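Local coordinates for protein glycoside Hydrolase (Bacteroides plebeius, PDB 5T3B) that belongs to glycoside hydrolase family 50 and probably cleaves glycosidic bonds in polysaccharides, its exact substrate being uncertain, at residues S206-N211 and I216-Y221; E254-T259 and L265-K270; T299-N304 and N344-K349; G334-S339 and M386-Y391. All coordinates share one frame; numbering follows the deposited sequence.

The four contacts follow the chain in series, except that interactions 3 and 4 cross, because 334-339 lies between the two segments of interaction 3. Interactions 1 to 3 lie on one side of the chain, 21 to 25 Å from its centre, among loops and helices 264-269, 300-324 and 345-354. Interaction 4 is only about 4 Å from that centre, where the loop 334-339 meets strand 385-394. The centres of interactions 1 and 2 are about 10 Å apart and those of 2 and 3 about 12 Å, with Phe-257 and Asn-303 among the residues making the touches. Segment 254-259 also bonds to 334-339, so this peripheral layer is tied directly to the central, probably catalytic, region.

Interaction 1: residues S206-N211 and I216-Y221; sequences SYPGQN and IGLVFY
Pro-208 touches both Leu-218 and Tyr-221, using a different ring carbon for each. Its CD lies 4.1 Å from CD2 of Leu-218, the two side chains standing at about a right angle, and its CG lies 3.7 Å from OH of Tyr-221. Leu-218 serves three neighbours through its fork. Its CG sits beside the backbone N (chi1 -68°), which brings the methyls up to 206-211: CD1 meets CD1 of Tyr-207 at 4.0 Å, while CD2 faces the proline. The same CD2 also stands 3.9 Å above the centre of one face of the Tyr-221 ring, so this methyl touches both the proline and the aromatic ring. Tyr-221 has its CG beside the backbone N as well (chi1 -76°), which carries the phenol back over the leucine and leaves the hydroxyl next to the proline. Backbones come nearest where CA of Pro-208 is 6.5 Å from CA of Gly-217, in the 3-10 segment that ends at Phe-220; a side chain on that glycine would press tightly on Pro-208 CG. An alanine in place of Pro-208 would probably lose the CG and CD contacts, opening a gap beside Leu-218 CD2 and the Tyr-221 hydroxyl. No direct hydrogen bond crosses the contact. Instead a water donates a hydrogen bond to O of Ser-206 at 2.7 Å and sits 2.8 Å from OH of Tyr-221, which has a weak bond to Asp-276 too. The chemistry is therefore mainly apolar packing within one loop region, with a single water closing its polar margin.

Interaction 2: residues E254-T259 and L265-K270; sequences EIDFST and LDRFLK. With EDO (1,2-ethanediol), chain D.
Arg-267 grips Asp-256 end-on with two nitrogens, yet the two flat groups are not coplanar: carboxylate and guanidinium planes are 31° apart. NH2 reaches OD1 at 3.0 Å along a nearly straight bond (173°), on the syn side of the carboxylate. NH1 reaches OD2 at 2.9 Å from above the carboxylate plane, 43° out of it, although both oxygens stay close to the plane of the guanidinium. The arginine chain, bent at chi3, approaches head-on to the aspartate. This grip belongs to one of two modelled arginine conformers, so it may not be permanent. CG2 of Thr-259 stands over one face of the guanidinium, toward its rim.

Asp-256 OD1 has a second donor, the backbone N of Ser-258 at 2.9 Å, which meets it nearly end-on to the C-O bond. Two N-H groups thus hold that oxygen and limit rotation of the carboxylate. Ser-258 OG donates a hydrogen bond to O of Phe-257 at 2.7 Å and is also bonded to Asn-303.

At the other end of the loop Glu-254 accepts a hydrogen bond on each carboxylate oxygen from an ethanediol, probably from the crystallisation liquor, O2 to OE1 at 2.6 Å and O1 to OE2 at 2.7 Å; OE2 is bonded to Asn-361 as well. The Asp-256 to Ser-258 geometry is that of an Asx turn, here anchored by a salt bridge to helix 264-269.

Interaction 3: residues T299-N304 and N344-K349; sequences TDELNN and NSYIIK. With EDO (1,2-ethanediol), chain L.
The Tyr-346 ring receives Glu-301 at its edge: OE2 lies near the ring plane, beside the hydroxyl, while the carboxylate is turned 61° against the ring. Asn-344 OD1, from the same segment as the tyrosine, is at the ring edge too, and the carbonyl carbon of Asn-304 and C1 of an ethanediol, probably from the crystallisation liquor, approach obliquely. Asn-304 and Asn-344 set their amide planes 52° apart, so they do not stack.

Tyr-346 OH donates a hydrogen bond to Glu-301 OE2 at 2.4 Å, a very short distance whose exact value is doubtful. Glu-301 gets there because its CG is anti to the backbone N and the chain then bends at chi2, bringing the carboxylate across the tyrosine at about a right angle. The second bond joins the N-cap of one helix to a backbone carbonyl near the start of the other. ND2 of Asn-344 donates to the backbone O of Asn-304 at 3.2 Å and 169°, with the acceptor in its amide plane. CB of Asn-304 packs 3.9 Å from CD2 of Tyr-346.

Asn-344 works twice. As N-cap of helix 345-354, it accepts from Tyr-346 N at its OD1, 2.9 Å away, while its other amide atom faces helix 300-324. Ethanediol occupies the same helix start, where Ser-345 N donates to its O2 at 3.0 Å and Ser-345 OG lies 2.9 Å from its O1.

The contact is thus predominantly polar: a cap amide with both ends used fixes the junction, and Glu-301, at the more exposed side, accepts from the phenol and so restrains it.

Interaction 4: residues G334-S339 and M386-Y391; sequences GSRLHS and MVTEFY. With EDO (1,2-ethanediol), chain G.
Arg-336 alone in 334-339 touches 386-391, and the two residues before it are tied down separately: Gly-334 is bonded through its backbone to Ser-251, and Ser-335 OG to Tyr-315. The chain of Arg-336 then bends at chi3 (63°), laying the guanidinium over Thr-388 with its edge at Glu-389. NH1 donates to OE2 of Glu-389 at 2.9 Å and 157°, a salt bridge on the anti lone pair of that oxygen, with the planes 44° apart. Thr-388 covers one face: its OG1 is over the centre of the guanidinium, and its CB lies 3.5 Å from NH2. A water accepts a hydrogen bond from NH2 at 2.8 Å and donates one to O of Thr-388 at 2.8 Å. Beyond this pair, NE is bonded to Asn-253, Phe-250 makes a cation-pi contact, Thr-388 OG1 is hydrogen-bonded to Asn-361 and Glu-389 OE1 to the Tyr-363 hydroxyl. A leucine in place of Arg-336 would probably leave OE2 of Glu-389 without its charged mate and that carboxylate freer to turn.

Leu-337 continues the segment with backbone bonds to strand 358-361, and His-338 packs on Glu-254. CD of Glu-389 is 5.6 Å from CD of Glu-254, a spacing consistent with the paired carboxylates of retaining glycosidases. Together with parallel strands 358-361, 385-394 and 432-437, this resembles the active-site end of a clan GH-A (beta/alpha)8 barrel.

Interaction 1: residues S206-N211 and I216-Y221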
# COMPACT_ATOMS: atom_id res chain seq x y z
N SER A 206 -16.94 18.13 15.71
CA SER A 206 -15.85 18.69 14.93
C SER A 206 -14.60 17.86 15.17
O SER A 206 -14.48 17.14 16.18
CB SER A 206 -15.54 20.10 15.42
OG SER A 206 -16.59 21.02 15.17
N TYR A 207 -13.64 18.01 14.26
CA TYR A 207 -12.30 17.47 14.51
C TYR A 207 -11.68 18.15 15.76
O TYR A 207 -11.97 19.30 16.08
CB TYR A 207 -11.38 17.68 13.32
CG TYR A 207 -11.77 16.82 12.15
CD1 TYR A 207 -11.72 15.43 12.24
CD2 TYR A 207 -12.14 17.36 10.92
CE1 TYR A 207 -12.00 14.62 11.16
CE2 TYR A 207 -12.45 16.51 9.84
CZ TYR A 207 -12.37 15.15 9.98
OH TYR A 207 -12.65 14.28 8.96
N PRO A 208 -10.85 17.42 16.49
CA PRO A 208 -10.17 18.07 17.63
C PRO A 208 -9.41 19.32 17.25
O PRO A 208 -8.75 19.34 16.23
CB PRO A 208 -9.16 16.99 18.09
CG PRO A 208 -9.75 15.69 17.60
CD PRO A 208 -10.33 16.05 16.23
N GLY A 209 -9.59 20.38 18.06
CA GLY A 209 -8.98 21.67 17.74
C GLY A 209 -9.41 22.30 16.45
O GLY A 209 -8.73 23.20 15.94
N GLN A 210 -10.55 21.85 15.94
CA GLN A 210 -11.02 22.24 14.60
C GLN A 210 -10.02 21.94 13.50
O GLN A 210 -10.09 22.54 12.43
CB GLN A 210 -11.44 23.72 14.47
CG GLN A 210 -12.50 24.21 15.43
CD GLN A 210 -13.79 23.41 15.38
OE1 GLN A 210 -14.37 23.17 14.31
NE2 GLN A 210 -14.18 22.93 16.51
N ASN A 211 -9.16 20.93 13.75
CA ASN A 211 -8.06 20.66 12.92
C ASN A 211 -8.12 19.21 12.41
O ASN A 211 -7.86 18.28 13.16
CB ASN A 211 -6.78 20.90 13.72
CG ASN A 211 -5.54 20.80 12.88
OD1 ASN A 211 -5.58 20.38 11.70
ND2 ASN A 211 -4.43 21.16 13.46
N ILE A 216 -6.82 11.82 14.43
CA ILE A 216 -6.57 10.63 15.17
C ILE A 216 -6.99 10.76 16.65
O ILE A 216 -7.28 9.75 17.30
CB ILE A 216 -5.08 10.23 15.10
CG1 ILE A 216 -4.83 8.80 15.66
CG2 ILE A 216 -4.19 11.23 15.73
CD1 ILE A 216 -5.57 7.69 14.95
N GLY A 217 -7.07 11.97 17.18
CA GLY A 217 -7.52 12.16 18.53
C GLY A 217 -8.96 11.75 18.80
O GLY A 217 -9.38 11.59 19.96
N LEU A 218 -9.73 11.52 17.72
CA LEU A 218 -11.08 11.01 17.87
C LEU A 218 -11.17 9.62 18.52
O LEU A 218 -12.20 9.25 19.09
CB LEU A 218 -11.77 10.97 16.52
CG LEU A 218 -12.08 12.31 15.90
CD1 LEU A 218 -12.45 12.17 14.44
CD2 LEU A 218 -13.16 13.07 16.66
N VAL A 219 -10.03 8.90 18.54
CA VAL A 219 -10.06 7.59 19.18
C VAL A 219 -10.25 7.69 20.71
O VAL A 219 -10.63 6.70 21.31
CB VAL A 219 -8.79 6.78 18.91
CG1 VAL A 219 -8.59 6.57 17.43
CG2 VAL A 219 -7.53 7.41 19.52
N PHE A 220 -10.10 8.87 21.26
CA PHE A 220 -10.35 9.08 22.68
C PHE A 220 -11.74 9.52 22.99
O PHE A 220 -12.09 9.70 24.18
CB PHE A 220 -9.36 10.09 23.23
CG PHE A 220 -7.91 9.67 23.07
CD1 PHE A 220 -7.40 8.64 23.85
CD2 PHE A 220 -7.07 10.29 22.14
CE1 PHE A 220 -6.10 8.23 23.70
CE2 PHE A 220 -5.77 9.86 21.99
CZ PHE A 220 -5.29 8.84 22.79
N TYR A 221 -12.55 9.76 21.95
CA TYR A 221 -13.90 10.26 22.17
C TYR A 221 -14.84 9.13 22.55
O TYR A 221 -14.65 7.96 22.14
CB TYR A 221 -14.39 10.99 20.91
CG TYR A 221 -13.83 12.36 20.68
CD1 TYR A 221 -12.48 12.63 20.72
CD2 TYR A 221 -14.70 13.43 20.44
CE1 TYR A 221 -11.99 13.93 20.50
CE2 TYR A 221 -14.23 14.72 20.26
CZ TYR A 221 -12.89 14.98 20.26
OH TYR A 221 -12.37 16.22 20.09
O HOH W 1 -14.05 18.01 18.67

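Interaction 2: residues E254-T259 and L265-K270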
# COMPACT_ATOMS: atom_id res chain seq x y z
N GLU A 254 -3.02 7.57 5.21
CA GLU A 254 -2.11 8.65 5.62
C GLU A 254 -2.62 9.49 6.78
O GLU A 254 -2.61 10.72 6.74
CB GLU A 254 -1.73 9.51 4.42
CG GLU A 254 -1.13 8.75 3.26
CD GLU A 254 -0.37 9.58 2.27
OE1 GLU A 254 -0.64 10.81 2.18
OE2 GLU A 254 0.46 8.95 1.56
N ILE A 255 -2.99 8.81 7.86
CA ILE A 255 -3.33 9.51 9.07
C ILE A 255 -2.10 10.27 9.60
O ILE A 255 -1.02 9.72 9.68
CB ILE A 255 -3.80 8.51 10.14
CG1 ILE A 255 -5.08 7.77 9.71
CG2 ILE A 255 -4.03 9.20 11.48
CD1 ILE A 255 -5.42 6.58 10.59
N ASP A 256 -2.33 11.52 10.01
CA ASP A 256 -1.24 12.26 10.63
C ASP A 256 -1.08 11.79 12.07
O ASP A 256 -1.93 11.93 12.90
CB ASP A 256 -1.59 13.73 10.55
CG ASP A 256 -0.64 14.64 11.20
OD1 ASP A 256 0.26 14.24 11.96
OD2 ASP A 256 -0.76 15.89 10.89
N PHE A 257 0.04 11.18 12.33
CA PHE A 257 0.42 10.76 13.70
C PHE A 257 1.65 11.46 14.13
O PHE A 257 2.36 10.96 15.02
CB PHE A 257 0.76 9.27 13.81
CG PHE A 257 -0.35 8.31 13.64
CD1 PHE A 257 -1.04 7.82 14.79
CD2 PHE A 257 -0.54 7.62 12.48
CE1 PHE A 257 -1.98 6.83 14.60
CE2 PHE A 257 -1.49 6.63 12.33
CZ PHE A 257 -2.21 6.24 13.42
N SER A 258 1.96 12.58 13.54
CA SER A 258 3.21 13.47 13.66
C SER A 258 3.71 13.76 12.25
O SER A 258 3.85 12.88 11.45
CB SER A 258 4.38 13.08 14.46
OG SER A 258 4.05 12.95 15.80
N THR A 259 3.96 15.02 11.99
CA THR A 259 4.35 15.43 10.67
C THR A 259 5.62 16.25 10.76
O THR A 259 6.05 16.58 11.87
CB THR A 259 3.21 16.30 10.08
OG1 THR A 259 3.42 16.51 8.69
CG2 THR A 259 3.13 17.61 10.85
N LEU A 265 1.88 15.00 19.91
CA LEU A 265 1.65 15.22 21.35
C LEU A 265 1.69 16.72 21.65
O LEU A 265 0.79 17.24 22.34
CB LEU A 265 2.66 14.44 22.20
CG LEU A 265 2.61 14.58 23.70
CD1 LEU A 265 1.20 14.33 24.19
CD2 LEU A 265 3.62 13.63 24.31
N ASP A 266 2.62 17.46 21.06
CA ASP A 266 2.65 18.92 21.23
C ASP A 266 1.35 19.59 20.79
O ASP A 266 0.77 20.42 21.52
CB ASP A 266 3.76 19.56 20.39
CG ASP A 266 5.14 19.24 20.88
OD1 ASP A 266 5.33 18.53 21.87
OD2 ASP A 266 6.08 19.74 20.22
N ARG A 267 0.86 19.19 19.62
CA ARG A 267 -0.38 19.78 19.10
C ARG A 267 -1.59 19.42 19.99
O ARG A 267 -2.44 20.29 20.22
CB ARG A 267 -0.65 19.40 17.62
CG ARG A 267 0.10 20.27 16.58
CD ARG A 267 0.00 19.73 15.14
NE ARG A 267 0.53 18.34 15.00
CZ ARG A 267 0.18 17.46 14.07
NH1 ARG A 267 -0.69 17.74 13.16
NH2 ARG A 267 0.78 16.31 14.03
N PHE A 268 -1.67 18.20 20.54
CA PHE A 268 -2.79 17.87 21.38
C PHE A 268 -2.75 18.73 22.65
O PHE A 268 -3.77 19.20 23.09
CB PHE A 268 -2.80 16.40 21.77
CG PHE A 268 -3.37 15.47 20.74
CD1 PHE A 268 -3.42 15.74 19.39
CD2 PHE A 268 -3.91 14.28 21.15
CE1 PHE A 268 -3.98 14.87 18.49
CE2 PHE A 268 -4.38 13.37 20.23
CZ PHE A 268 -4.40 13.65 18.88
N LEU A 269 -1.55 18.93 23.18
CA LEU A 269 -1.43 19.70 24.43
C LEU A 269 -1.80 21.15 24.25
O LEU A 269 -2.11 21.84 25.24
CB LEU A 269 -0.04 19.56 25.03
CG LEU A 269 0.32 18.17 25.63
CD1 LEU A 269 1.80 18.08 25.93
CD2 LEU A 269 -0.53 17.85 26.82
N LYS A 270 -1.64 21.63 23.01
CA LYS A 270 -1.98 23.03 22.67
C LYS A 270 -3.43 23.26 22.20
O LYS A 270 -3.84 24.37 21.92
CB LYS A 270 -0.95 23.59 21.68
CG LYS A 270 0.48 23.68 22.18
CD LYS A 270 0.63 24.61 23.38
CE LYS A 270 1.96 25.36 23.39
NZ LYS A 270 1.83 26.48 24.35
C1 EDO D . 2.92 11.29 0.34
O1 EDO D . 2.78 10.36 1.40
C2 EDO D . 2.31 12.63 0.66
O2 EDO D . 0.88 12.42 0.76

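Interaction 3: residues T299-N304 and N344-K349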
# COMPACT_ATOMS: atom_id res chain seq x y z
N THR A 299 9.30 15.25 24.63
CA THR A 299 10.46 14.83 23.88
C THR A 299 10.01 14.01 22.65
O THR A 299 8.89 13.54 22.61
CB THR A 299 11.33 13.85 24.71
OG1 THR A 299 10.55 12.69 25.07
CG2 THR A 299 11.83 14.47 25.96
N ASP A 300 10.90 13.73 21.69
CA ASP A 300 10.52 12.88 20.52
C ASP A 300 10.08 11.51 21.01
O ASP A 300 9.14 10.94 20.50
CB ASP A 300 11.69 12.70 19.49
CG ASP A 300 11.88 13.92 18.54
OD1 ASP A 300 11.00 14.84 18.55
OD2 ASP A 300 12.95 13.94 17.81
N GLU A 301 10.76 10.97 22.03
CA GLU A 301 10.38 9.66 22.59
C GLU A 301 8.98 9.63 23.13
O GLU A 301 8.21 8.71 22.88
CB GLU A 301 11.41 9.19 23.62
CG GLU A 301 11.25 7.73 24.00
CD GLU A 301 11.47 6.74 22.81
OE1 GLU A 301 12.00 7.15 21.76
OE2 GLU A 301 11.16 5.55 22.96
N LEU A 302 8.63 10.64 23.91
CA LEU A 302 7.30 10.75 24.47
C LEU A 302 6.26 10.93 23.40
O LEU A 302 5.21 10.30 23.43
CB LEU A 302 7.21 11.88 25.51
CG LEU A 302 7.90 11.64 26.84
CD1 LEU A 302 7.83 12.94 27.62
CD2 LEU A 302 7.21 10.49 27.60
N ASN A 303 6.54 11.79 22.46
CA ASN A 303 5.69 11.97 21.29
C ASN A 303 5.46 10.65 20.55
O ASN A 303 4.33 10.30 20.26
CB ASN A 303 6.22 13.02 20.34
CG ASN A 303 5.30 13.18 19.15
OD1 ASN A 303 4.12 13.49 19.27
ND2 ASN A 303 5.85 12.92 17.97
N ASN A 304 6.54 9.93 20.30
CA ASN A 304 6.44 8.71 19.54
C ASN A 304 5.63 7.69 20.29
O ASN A 304 4.79 7.01 19.69
CB ASN A 304 7.80 8.19 19.16
CG ASN A 304 8.47 9.04 18.13
OD1 ASN A 304 7.85 9.90 17.48
ND2 ASN A 304 9.78 8.93 18.07
N ASN A 344 7.89 5.13 12.94
CA ASN A 344 7.71 5.12 14.41
C ASN A 344 7.48 3.72 14.89
O ASN A 344 6.41 3.16 14.64
CB ASN A 344 6.54 6.05 14.75
CG ASN A 344 6.23 6.14 16.22
OD1 ASN A 344 6.69 5.35 17.01
ND2 ASN A 344 5.41 7.10 16.60
N SER A 345 8.45 3.15 15.60
CA SER A 345 8.38 1.79 16.04
C SER A 345 7.16 1.53 16.91
O SER A 345 6.68 0.42 16.93
CB SER A 345 9.63 1.37 16.79
OG SER A 345 9.86 2.17 17.92
N TYR A 346 6.70 2.54 17.67
CA TYR A 346 5.54 2.32 18.50
C TYR A 346 4.26 2.12 17.69
O TYR A 346 3.36 1.38 18.08
CB TYR A 346 5.30 3.44 19.51
CG TYR A 346 6.40 3.58 20.54
CD1 TYR A 346 6.35 2.83 21.71
CD2 TYR A 346 7.43 4.46 20.38
CE1 TYR A 346 7.33 2.97 22.67
CE2 TYR A 346 8.40 4.64 21.35
CZ TYR A 346 8.35 3.87 22.48
OH TYR A 346 9.32 4.03 23.42
N ILE A 347 4.17 2.82 16.56
CA ILE A 347 3.00 2.68 15.68
C ILE A 347 3.08 1.32 14.96
O ILE A 347 2.08 0.62 14.85
CB ILE A 347 2.94 3.83 14.69
CG1 ILE A 347 2.61 5.13 15.41
CG2 ILE A 347 1.91 3.57 13.59
CD1 ILE A 347 2.61 6.33 14.55
N ILE A 348 4.26 0.98 14.49
CA ILE A 348 4.44 -0.33 13.84
C ILE A 348 4.11 -1.46 14.82
O ILE A 348 3.51 -2.45 14.42
CB ILE A 348 5.82 -0.49 13.21
CG1 ILE A 348 6.08 0.59 12.15
CG2 ILE A 348 6.01 -1.85 12.56
CD1 ILE A 348 5.22 0.54 10.89
N LYS A 349 4.52 -1.33 16.10
CA LYS A 349 4.16 -2.32 17.10
C LYS A 349 2.67 -2.47 17.23
O LYS A 349 2.11 -3.60 17.23
CB LYS A 349 4.79 -1.99 18.42
CG LYS A 349 4.47 -3.05 19.46
CD LYS A 349 5.31 -2.79 20.71
CE LYS A 349 5.04 -3.88 21.75
NZ LYS A 349 4.23 -3.32 22.84
C1 EDO L . 10.32 5.34 18.38
O1 EDO L . 11.37 4.49 18.82
C2 EDO L . 10.83 5.89 17.09
O2 EDO L . 10.79 4.90 16.08

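Interaction 4: residues G334-S339 and M386-Y391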
# COMPACT_ATOMS: atom_id res chain seq x y z
N GLY A 334 -5.00 -2.26 7.36
CA GLY A 334 -4.41 -1.08 7.97
C GLY A 334 -4.86 0.25 7.42
O GLY A 334 -5.94 0.39 6.85
N SER A 335 -4.02 1.25 7.68
CA SER A 335 -4.35 2.67 7.44
C SER A 335 -3.38 3.39 6.51
O SER A 335 -3.51 4.60 6.37
CB SER A 335 -4.37 3.45 8.76
OG SER A 335 -3.09 3.58 9.33
N ARG A 336 -2.49 2.67 5.83
CA ARG A 336 -1.66 3.26 4.77
C ARG A 336 -0.74 4.34 5.38
O ARG A 336 -0.90 5.52 5.17
CB ARG A 336 -2.53 3.74 3.62
CG ARG A 336 -3.54 2.71 3.17
CD ARG A 336 -4.64 3.27 2.29
NE ARG A 336 -4.09 3.79 1.05
CZ ARG A 336 -3.81 3.02 0.01
NH1 ARG A 336 -3.23 3.55 -1.06
NH2 ARG A 336 -4.15 1.75 -0.02
N LEU A 337 0.19 3.84 6.21
CA LEU A 337 1.11 4.70 6.93
C LEU A 337 2.04 5.34 5.95
O LEU A 337 2.35 4.80 4.89
CB LEU A 337 1.92 3.85 7.94
CG LEU A 337 1.07 3.27 9.10
CD1 LEU A 337 1.81 2.14 9.76
CD2 LEU A 337 0.73 4.36 10.11
N HIS A 338 2.57 6.52 6.32
CA HIS A 338 3.37 7.29 5.41
C HIS A 338 4.35 8.13 6.21
O HIS A 338 4.45 7.99 7.44
CB HIS A 338 2.51 8.15 4.47
CG HIS A 338 1.94 9.34 5.13
ND1 HIS A 338 1.34 9.30 6.36
CD2 HIS A 338 1.89 10.63 4.72
CE1 HIS A 338 0.96 10.51 6.70
NE2 HIS A 338 1.29 11.34 5.72
N SER A 339 5.09 9.01 5.52
CA SER A 339 5.77 10.14 6.18
C SER A 339 6.61 9.64 7.37
O SER A 339 7.33 8.63 7.29
CB SER A 339 4.70 11.26 6.53
OG SER A 339 5.24 12.38 7.21
N MET A 386 2.60 -4.47 3.43
CA MET A 386 2.47 -4.34 1.98
C MET A 386 2.72 -2.87 1.64
O MET A 386 2.35 -2.00 2.43
CB MET A 386 1.11 -4.77 1.47
CG MET A 386 -0.05 -4.01 1.98
SD MET A 386 -1.67 -4.64 1.51
CE MET A 386 -1.58 -4.42 -0.22
N VAL A 387 3.27 -2.62 0.48
CA VAL A 387 3.46 -1.25 -0.02
C VAL A 387 2.24 -0.90 -0.81
O VAL A 387 1.99 -1.46 -1.88
CB VAL A 387 4.75 -1.12 -0.78
CG1 VAL A 387 4.80 0.28 -1.43
CG2 VAL A 387 5.93 -1.35 0.14
N THR A 388 1.47 0.03 -0.31
CA THR A 388 0.20 0.39 -0.93
C THR A 388 0.31 1.49 -1.96
O THR A 388 -0.66 1.70 -2.72
CB THR A 388 -0.85 0.73 0.13
OG1 THR A 388 -0.24 1.40 1.25
CG2 THR A 388 -1.52 -0.53 0.65
N GLU A 389 1.42 2.20 -2.01
CA GLU A 389 1.62 3.18 -3.07
C GLU A 389 3.12 3.36 -3.29
O GLU A 389 3.87 3.47 -2.32
CB GLU A 389 1.09 4.59 -2.72
CG GLU A 389 -0.38 4.71 -2.45
CD GLU A 389 -0.86 6.08 -2.12
OE1 GLU A 389 -0.17 7.08 -2.34
OE2 GLU A 389 -2.05 6.16 -1.64
N PHE A 390 3.50 3.47 -4.57
CA PHE A 390 4.82 3.89 -4.99
C PHE A 390 4.68 4.15 -6.51
O PHE A 390 3.82 3.57 -7.16
CB PHE A 390 5.90 2.88 -4.69
CG PHE A 390 5.89 1.66 -5.56
CD1 PHE A 390 4.89 0.70 -5.40
CD2 PHE A 390 6.87 1.43 -6.51
CE1 PHE A 390 4.84 -0.41 -6.23
CE2 PHE A 390 6.83 0.30 -7.31
CZ PHE A 390 5.82 -0.63 -7.20
N TYR A 391 5.54 5.05 -7.04
CA TYR A 391 5.62 5.32 -8.47
C TYR A 391 6.73 6.30 -8.74
O TYR A 391 7.24 6.95 -7.83
CB TYR A 391 4.30 5.90 -9.05
CG TYR A 391 3.90 7.24 -8.56
CD1 TYR A 391 3.31 7.46 -7.31
CD2 TYR A 391 4.09 8.38 -9.33
CE1 TYR A 391 2.97 8.70 -6.88
CE2 TYR A 391 3.76 9.61 -8.87
CZ TYR A 391 3.23 9.79 -7.64
OH TYR A 391 2.91 11.08 -7.17
C1 EDO G . 0.63 10.54 -4.37
O1 EDO G . 0.83 11.18 -5.51
C2 EDO G . 1.83 10.77 -3.51
O2 EDO G . 2.05 12.16 -3.10
O HOH W 2 -3.33 0.99 -2.62